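Local structure of L-talarate/galactarate dehydratase (Salmonella typhimurium, 2PP3) at residues T58-I63 against F78-R83. The protein dehydrates L-talarate and galactarate to 5-keto-4-deoxy-D-glucarate and also epimerizes L-talarate to galactarate, with one magnesium ion per subunit. The protein carries 1 engineered substitution. Residues are numbered along the deposited sequence; the frame is centred on the assembly and turned at random.
With LGT (L-glucaric acid), chain G.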
ATOM      1  N   THR B  58     -31.560  17.149  -5.567  1.00 40.71           N
ATOM      2  CA  THR B  58     -32.528  17.245  -4.478  1.00 41.75           C
ATOM      3  C   THR B  58     -32.329  16.174  -3.412  1.00 41.89           C
ATOM      4  O   THR B  58     -33.022  16.167  -2.397  1.00 41.72           O
ATOM      5  CB  THR B  58     -33.974  17.128  -5.002  1.00 40.99           C
ATOM      6  OG1 THR B  58     -34.147  15.861  -5.646  1.00 41.58           O
ATOM      7  CG2 THR B  58     -34.277  18.248  -5.988  1.00 40.75           C
ATOM      8  N   GLU B  59     -31.387  15.268  -3.643  1.00 41.89           N
ATOM      9  CA  GLU B  59     -31.125  14.214  -2.674  1.00 42.25           C
ATOM     10  C   GLU B  59     -29.841  13.473  -3.032  1.00 41.51           C
ATOM     11  O   GLU B  59     -29.278  13.668  -4.110  1.00 41.40           O
ATOM     12  CB  GLU B  59     -32.293  13.229  -2.643  1.00 42.97           C
ATOM     13  CG  GLU B  59     -32.276  12.225  -3.784  1.00 46.30           C
ATOM     14  CD  GLU B  59     -33.560  11.423  -3.877  1.00 48.46           C
ATOM     15  OE1 GLU B  59     -34.233  11.254  -2.836  1.00 50.82           O
ATOM     16  OE2 GLU B  59     -33.889  10.949  -4.987  1.00 49.59           O
ATOM     17  N   VAL B  60     -29.387  12.622  -2.118  1.00 39.85           N
ATOM     18  CA  VAL B  60     -28.176  11.842  -2.329  1.00 35.51           C
ATOM     19  C   VAL B  60     -28.430  10.404  -1.907  1.00 34.47           C
ATOM     20  O   VAL B  60     -28.857  10.146  -0.780  1.00 33.77           O
ATOM     21  CB  VAL B  60     -26.998  12.401  -1.505  1.00 35.76           C
ATOM     22  CG1 VAL B  60     -25.755  11.547  -1.725  1.00 33.80           C
ATOM     23  CG2 VAL B  60     -26.726  13.841  -1.900  1.00 33.09           C
ATOM     24  N   ALA B  61     -28.188   9.470  -2.819  1.00 32.25           N
ATOM     25  CA  ALA B  61     -28.378   8.059  -2.517  1.00 31.41           C
ATOM     26  C   ALA B  61     -27.192   7.590  -1.675  1.00 31.61           C
ATOM     27  O   ALA B  61     -26.044   7.950  -1.954  1.00 31.97           O
ATOM     28  CB  ALA B  61     -28.463   7.250  -3.803  1.00 31.58           C
ATOM     29  N   ILE B  62     -27.472   6.796  -0.646  1.00 29.76           N
ATOM     30  CA  ILE B  62     -26.420   6.282   0.228  1.00 28.71           C
ATOM     31  C   ILE B  62     -26.550   4.769   0.358  1.00 28.44           C
ATOM     32  O   ILE B  62     -27.572   4.263   0.824  1.00 28.90           O
ATOM     33  CB  ILE B  62     -26.505   6.900   1.643  1.00 29.28           C
ATOM     34  CG1 ILE B  62     -26.401   8.428   1.565  1.00 28.64           C
ATOM     35  CG2 ILE B  62     -25.380   6.338   2.522  1.00 28.45           C
ATOM     36  CD1 ILE B  62     -25.018   8.945   1.184  1.00 30.88           C
ATOM     37  N   ILE B  63     -25.522   4.044  -0.067  1.00 26.34           N
ATOM     38  CA  ILE B  63     -25.547   2.595   0.033  1.00 28.03           C
ATOM     39  C   ILE B  63     -24.634   2.242   1.198  1.00 31.29           C
ATOM     40  O   ILE B  63     -23.425   2.478   1.146  1.00 31.96           O
ATOM     41  CB  ILE B  63     -25.038   1.916  -1.254  1.00 28.51           C
ATOM     42  CG1 ILE B  63     -25.912   2.321  -2.448  1.00 31.09           C
ATOM     43  CG2 ILE B  63     -25.067   0.399  -1.087  1.00 27.59           C
ATOM     44  CD1 ILE B  63     -25.658   3.736  -2.950  1.00 30.77           C
ATOM     45  N   PHE B  78     -19.612   2.823   3.210  1.00 31.89           N
ATOM     46  CA  PHE B  78     -20.661   3.257   2.298  1.00 32.72           C
ATOM     47  C   PHE B  78     -20.161   3.899   1.018  1.00 33.84           C
ATOM     48  O   PHE B  78     -18.993   4.293   0.898  1.00 32.21           O
ATOM     49  CB  PHE B  78     -21.597   4.243   3.011  1.00 33.37           C
ATOM     50  CG  PHE B  78     -20.990   5.598   3.243  1.00 35.19           C
ATOM     51  CD1 PHE B  78     -21.020   6.572   2.245  1.00 36.34           C
ATOM     52  CD2 PHE B  78     -20.351   5.893   4.448  1.00 36.14           C
ATOM     53  CE1 PHE B  78     -20.422   7.824   2.439  1.00 37.37           C
ATOM     54  CE2 PHE B  78     -19.749   7.141   4.657  1.00 37.26           C
ATOM     55  CZ  PHE B  78     -19.782   8.108   3.650  1.00 37.46           C
ATOM     56  N   SER B  79     -21.072   3.981   0.055  1.00 34.15           N
ATOM     57  CA  SER B  79     -20.818   4.619  -1.224  1.00 34.91           C
ATOM     58  C   SER B  79     -22.041   5.508  -1.402  1.00 34.56           C
ATOM     59  O   SER B  79     -22.944   5.508  -0.559  1.00 31.18           O
ATOM     60  CB  SER B  79     -20.700   3.591  -2.365  1.00 36.77           C
ATOM     61  OG  SER B  79     -21.859   2.790  -2.481  1.00 40.26           O
ATOM     62  N   TYR B  80     -22.081   6.271  -2.483  1.00 33.59           N
ATOM     63  CA  TYR B  80     -23.198   7.168  -2.689  1.00 34.77           C
ATOM     64  C   TYR B  80     -23.410   7.402  -4.165  1.00 35.04           C
ATOM     65  O   TYR B  80     -22.637   6.936  -4.996  1.00 33.17           O
ATOM     66  CB  TYR B  80     -22.905   8.509  -2.023  1.00 36.03           C
ATOM     67  CG  TYR B  80     -21.895   9.332  -2.789  1.00 38.77           C
ATOM     68  CD1 TYR B  80     -22.305  10.268  -3.739  1.00 40.62           C
ATOM     69  CD2 TYR B  80     -20.527   9.134  -2.610  1.00 40.72           C
ATOM     70  CE1 TYR B  80     -21.374  10.985  -4.498  1.00 42.37           C
ATOM     71  CE2 TYR B  80     -19.588   9.843  -3.359  1.00 41.74           C
ATOM     72  CZ  TYR B  80     -20.017  10.765  -4.302  1.00 43.41           C
ATOM     73  OH  TYR B  80     -19.091  11.460  -5.051  1.00 44.78           O
ATOM     74  N   SER B  81     -24.465   8.138  -4.478  1.00 35.16           N
ATOM     75  CA  SER B  81     -24.759   8.477  -5.854  1.00 36.42           C
ATOM     76  C   SER B  81     -25.530   9.780  -5.888  1.00 35.38           C
ATOM     77  O   SER B  81     -26.558   9.918  -5.233  1.00 36.36           O
ATOM     78  CB  SER B  81     -25.576   7.373  -6.526  1.00 36.54           C
ATOM     79  OG  SER B  81     -25.754   7.665  -7.905  1.00 38.06           O
ATOM     80  N   LYS B  82     -25.001  10.752  -6.615  1.00 35.78           N
ATOM     81  CA  LYS B  82     -25.674  12.032  -6.767  1.00 37.45           C
ATOM     82  C   LYS B  82     -26.381  11.901  -8.111  1.00 37.11           C
ATOM     83  O   LYS B  82     -25.746  11.958  -9.163  1.00 39.17           O
ATOM     84  CB  LYS B  82     -24.663  13.179  -6.792  1.00 37.99           C
ATOM     85  CG  LYS B  82     -24.021  13.457  -5.444  1.00 40.36           C
ATOM     86  CD  LYS B  82     -23.088  14.651  -5.521  1.00 42.11           C
ATOM     87  CE  LYS B  82     -22.386  14.894  -4.190  1.00 44.46           C
ATOM     88  NZ  LYS B  82     -21.430  16.039  -4.276  1.00 44.44           N
ATOM     89  N   ARG B  83     -27.691  11.694  -8.048  1.00 35.51           N
ATOM     90  CA  ARG B  83     -28.555  11.496  -9.208  1.00 34.84           C
ATOM     91  C   ARG B  83     -28.611   9.995  -9.471  1.00 34.79           C
ATOM     92  O   ARG B  83     -28.167   9.211  -8.632  1.00 34.84           O
ATOM     93  CB  ARG B  83     -28.056  12.282 -10.433  1.00 33.35           C
ATOM     94  CG  ARG B  83     -28.133  13.793 -10.216  1.00 33.98           C
ATOM     95  CD  ARG B  83     -27.836  14.606 -11.469  1.00 35.14           C
ATOM     96  NE  ARG B  83     -27.984  16.043 -11.228  1.00 34.34           N
ATOM     97  CZ  ARG B  83     -27.115  16.795 -10.553  1.00 37.77           C
ATOM     98  NH1 ARG B  83     -26.009  16.260 -10.040  1.00 37.07           N
ATOM     99  NH2 ARG B  83     -27.353  18.092 -10.381  1.00 38.51           N
TER
HETATM  100  O1A LGT G 502     -18.084  19.275  -4.264  1.00 38.02           O
HETATM  101  C1  LGT G 502     -17.683  19.234  -5.436  1.00 39.69           C
HETATM  102  O1B LGT G 502     -16.479  19.131  -5.756  1.00 39.54           O
HETATM  103  C2  LGT G 502     -18.750  19.327  -6.588  1.00 39.33           C
HETATM  104  O2  LGT G 502     -18.184  18.957  -7.859  1.00 37.93           O
HETATM  105  C3  LGT G 502     -19.986  18.450  -6.339  1.00 40.68           C
HETATM  106  O3  LGT G 502     -19.653  17.086  -6.607  1.00 40.25           O
HETATM  107  C4  LGT G 502     -21.205  18.822  -7.224  1.00 42.54           C
HETATM  108  O4  LGT G 502     -20.879  18.588  -8.612  1.00 41.79           O
HETATM  109  C5  LGT G 502     -22.498  18.039  -6.899  1.00 43.39           C
HETATM  110  O5  LGT G 502     -22.827  18.251  -5.517  1.00 44.98           O
HETATM  111  C6  LGT G 502     -23.684  18.502  -7.771  1.00 45.96           C
HETATM  112  O6A LGT G 502     -23.912  17.825  -8.811  1.00 45.41           O
HETATM  113  O6B LGT G 502     -24.329  19.518  -7.408  1.00 45.17           O
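Ala61 and Ser81 exchange two backbone hydrogen bonds, as do Ile63 and Ser79, pairing strands 57-69 and 74-81 as the antiparallel β-hairpin of the enolase-superfamily N-terminal domain. Between these hydrogen-bonded pairs sits the non-hydrogen-bonded pair Ile62 and Tyr80, where Ile62 CD1 packs on Tyr80 CB at 3.9 Å. Val60 CG1, anti to the backbone N (chi1 179°), reaches Tyr80 CB at 4.2 Å. On the other face of the sheet, Ala61 CB meets Ser81 CB at 4.0 Å, and Ile63 CB rests against Ser79 OG, whose hydrogen-bonding partner is Gln130 O in helix 127-146.

The hairpin illustrates how a sheet can deliver side chains to the active site that its domain forms together with the barrel domain. Tyr80 OH hydrogen-bonds Asp301, thought to raise the basicity of the active-site His328, and the Tyr80 ring meets that of Phe329. Ser81 OG donates to Arg83 O at 3.0 Å, bridging the backbone either side of Lys82. Lys82 and Arg83 both bind substrate. The extended Lys82 chain brings NZ to L-glucarate O5 at 2.9 Å and, more weakly, to O3. Arg83, also held through NH2 by Lys55 O, directs NH1 almost straight at O6A of the L-glucarate carboxylate, 2.9 Å away with an N-H...O angle of 170°.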